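Local coordinates for long form salivary protein D7L1 (Anopheles stephensi, PDB 3NHI) that binds cysteinyl leukotrienes and thromboxane A2 analogues, sequestering mediators of the host response to modulate mosquito blood feeding, at residues 1-9 and 73-81. Sequence-based numbering, arbitrary orientation.
Sequences QPWKALDAE and RIPVQYQAY
Trp3 to Asp7 run extended alongside helix 73-85, in the same direction as its chain, and come closest where Ala5 CA lies 4.7 Å from Gln77 CA. The primary amide of Gln77 suits an extended run of backbone: it grips both polar atoms of Leu6, taking the bond from Leu6 N on OE1 (2.9 Å, 166°) and giving one from NE2 to Leu6 O (3.0 Å), each in the carbonyl plane on a lone pair. A bend at chi2 (68°) turns the amide to that backbone. Ala5 is small enough for this closeness, its CB pressed 3.5 Å from Ala80 CB. Trp3 offers a broad face to Arg73: the extended arginine lays CD over the five-membered ring, 3.5 Å from its centroid, and the guanidinium stacks nearly parallel beyond, planes at 8°. Val76 CG1 packs at the indole edge against Trp3 CE3 (3.6 Å), while Gln60 accepts Trp3 NE1 on OE1 and Arg73 NH1 on its backbone O. Asp7, at the N-cap of helix 8-22, accepts a bond from Gln10 N on OD1. Paired amide bonds, backed by His132 on Leu6 O and Leu130 on Gln77 NE2, thus satisfy buried polar groups and fasten the N-terminal arm to helix 73-85; the Gln77 side chain lies about 9 Å from the bound hydroxyeicosatetraenoic acid.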
# COMPACT_ATOMS: atom_id res chain seq x y z
N GLN A 1 5.44 -7.34 19.33
CA GLN A 1 6.69 -6.58 19.67
C GLN A 1 6.48 -5.22 20.37
O GLN A 1 7.46 -4.51 20.62
CB GLN A 1 7.56 -6.41 18.42
N PRO A 2 5.21 -4.84 20.70
CA PRO A 2 3.94 -5.49 20.41
C PRO A 2 3.36 -5.07 19.06
O PRO A 2 3.91 -4.17 18.40
CB PRO A 2 3.02 -5.03 21.56
CG PRO A 2 3.89 -4.22 22.50
CD PRO A 2 4.99 -3.71 21.62
N TRP A 3 2.28 -5.73 18.64
CA TRP A 3 1.70 -5.51 17.32
C TRP A 3 1.00 -4.16 17.18
O TRP A 3 0.23 -3.75 18.05
CB TRP A 3 0.75 -6.66 16.93
CG TRP A 3 0.24 -6.52 15.52
CD1 TRP A 3 0.91 -6.84 14.37
CD2 TRP A 3 -1.03 -5.99 15.11
NE1 TRP A 3 0.13 -6.56 13.27
CE2 TRP A 3 -1.07 -6.03 13.70
CE3 TRP A 3 -2.15 -5.50 15.80
CZ2 TRP A 3 -2.18 -5.60 12.95
CZ3 TRP A 3 -3.25 -5.06 15.06
CH2 TRP A 3 -3.25 -5.11 13.65
N LYS A 4 1.30 -3.48 16.07
CA LYS A 4 0.76 -2.15 15.79
C LYS A 4 -0.45 -2.20 14.85
O LYS A 4 -0.38 -2.74 13.74
CB LYS A 4 1.85 -1.24 15.21
CG LYS A 4 1.48 0.24 15.23
CD LYS A 4 2.60 1.11 14.65
CE LYS A 4 2.29 2.60 14.78
NZ LYS A 4 1.03 3.02 14.09
N ALA A 5 -1.55 -1.61 15.30
CA ALA A 5 -2.77 -1.50 14.49
C ALA A 5 -2.55 -0.73 13.20
O ALA A 5 -1.68 0.15 13.10
CB ALA A 5 -3.88 -0.87 15.28
N LEU A 6 -3.35 -1.07 12.19
CA LEU A 6 -3.24 -0.47 10.86
C LEU A 6 -4.21 0.69 10.69
O LEU A 6 -5.40 0.58 11.04
CB LEU A 6 -3.50 -1.53 9.79
CG LEU A 6 -2.53 -2.73 9.85
CD1 LEU A 6 -2.88 -3.82 8.83
CD2 LEU A 6 -1.05 -2.30 9.74
N ASP A 7 -3.70 1.79 10.16
CA ASP A 7 -4.54 2.94 9.88
C ASP A 7 -5.28 2.82 8.55
O ASP A 7 -5.14 1.83 7.84
CB ASP A 7 -3.74 4.25 10.03
CG ASP A 7 -2.76 4.51 8.89
OD1 ASP A 7 -2.99 4.07 7.74
OD2 ASP A 7 -1.75 5.21 9.14
N ALA A 8 -6.07 3.83 8.21
CA ALA A 8 -6.89 3.73 6.99
C ALA A 8 -6.08 3.62 5.70
O ALA A 8 -6.47 2.88 4.78
CB ALA A 8 -7.87 4.89 6.91
N GLU A 9 -4.97 4.35 5.62
CA GLU A 9 -4.11 4.27 4.44
C GLU A 9 -3.45 2.89 4.34
O GLU A 9 -3.31 2.33 3.25
CB GLU A 9 -3.05 5.37 4.44
CG GLU A 9 -2.07 5.32 3.25
CD GLU A 9 -0.94 4.30 3.40
OE1 GLU A 9 -0.50 4.00 4.53
OE2 GLU A 9 -0.45 3.81 2.36
N ARG A 73 -4.58 -10.03 17.80
CA ARG A 73 -4.40 -8.77 17.09
C ARG A 73 -5.72 -8.07 16.83
O ARG A 73 -5.75 -6.85 16.68
CB ARG A 73 -3.64 -8.97 15.78
CG ARG A 73 -2.18 -9.37 16.02
CD ARG A 73 -1.45 -9.60 14.71
NE ARG A 73 -0.06 -10.01 14.94
CZ ARG A 73 0.78 -10.36 13.97
NH1 ARG A 73 0.39 -10.38 12.71
NH2 ARG A 73 2.03 -10.70 14.26
N ILE A 74 -6.82 -8.82 16.81
CA ILE A 74 -8.13 -8.24 16.52
C ILE A 74 -8.55 -7.22 17.59
O ILE A 74 -8.93 -6.10 17.26
CB ILE A 74 -9.20 -9.34 16.21
CG1 ILE A 74 -9.12 -9.75 14.74
CG2 ILE A 74 -10.62 -8.86 16.54
CD1 ILE A 74 -7.76 -10.25 14.29
N PRO A 75 -8.43 -7.58 18.88
CA PRO A 75 -8.73 -6.56 19.88
C PRO A 75 -7.77 -5.36 19.85
O PRO A 75 -8.19 -4.25 20.18
CB PRO A 75 -8.62 -7.33 21.21
CG PRO A 75 -8.99 -8.73 20.83
CD PRO A 75 -8.33 -8.93 19.49
N VAL A 76 -6.52 -5.57 19.45
CA VAL A 76 -5.57 -4.45 19.33
C VAL A 76 -6.02 -3.50 18.22
O VAL A 76 -6.04 -2.27 18.41
CB VAL A 76 -4.13 -4.95 19.09
CG1 VAL A 76 -3.18 -3.80 18.84
CG2 VAL A 76 -3.64 -5.79 20.28
N GLN A 77 -6.40 -4.06 17.07
CA GLN A 77 -6.91 -3.27 15.96
C GLN A 77 -8.14 -2.49 16.39
O GLN A 77 -8.26 -1.29 16.10
CB GLN A 77 -7.25 -4.18 14.78
CG GLN A 77 -7.75 -3.43 13.54
CD GLN A 77 -6.69 -2.57 12.86
OE1 GLN A 77 -5.49 -2.79 13.01
NE2 GLN A 77 -7.13 -1.59 12.09
N TYR A 78 -9.05 -3.17 17.08
CA TYR A 78 -10.24 -2.52 17.63
C TYR A 78 -9.90 -1.37 18.57
O TYR A 78 -10.42 -0.26 18.42
CB TYR A 78 -11.10 -3.55 18.37
CG TYR A 78 -12.19 -2.95 19.24
CD1 TYR A 78 -13.18 -2.14 18.69
CD2 TYR A 78 -12.23 -3.21 20.61
CE1 TYR A 78 -14.19 -1.60 19.48
CE2 TYR A 78 -13.24 -2.67 21.41
CZ TYR A 78 -14.21 -1.87 20.83
OH TYR A 78 -15.22 -1.34 21.61
N GLN A 79 -9.05 -1.63 19.56
CA GLN A 79 -8.77 -0.63 20.60
C GLN A 79 -8.17 0.65 20.03
O GLN A 79 -8.44 1.73 20.54
CB GLN A 79 -7.82 -1.21 21.65
CG GLN A 79 -8.46 -2.25 22.54
CD GLN A 79 -9.44 -1.66 23.53
OE1 GLN A 79 -9.28 -0.53 23.98
NE2 GLN A 79 -10.46 -2.44 23.88
N ALA A 80 -7.39 0.53 18.97
CA ALA A 80 -6.69 1.69 18.41
C ALA A 80 -7.64 2.75 17.82
O ALA A 80 -7.29 3.93 17.75
CB ALA A 80 -5.69 1.24 17.36
N TYR A 81 -8.85 2.34 17.42
CA TYR A 81 -9.78 3.23 16.72
C TYR A 81 -11.20 3.16 17.27
O TYR A 81 -12.14 3.67 16.64
CB TYR A 81 -9.78 2.97 15.19
CG TYR A 81 -8.40 3.04 14.60
CD1 TYR A 81 -7.79 4.26 14.34
CD2 TYR A 81 -7.68 1.87 14.35
CE1 TYR A 81 -6.49 4.31 13.82
CE2 TYR A 81 -6.39 1.92 13.84
CZ TYR A 81 -5.81 3.14 13.57
OH TYR A 81 -4.52 3.13 13.07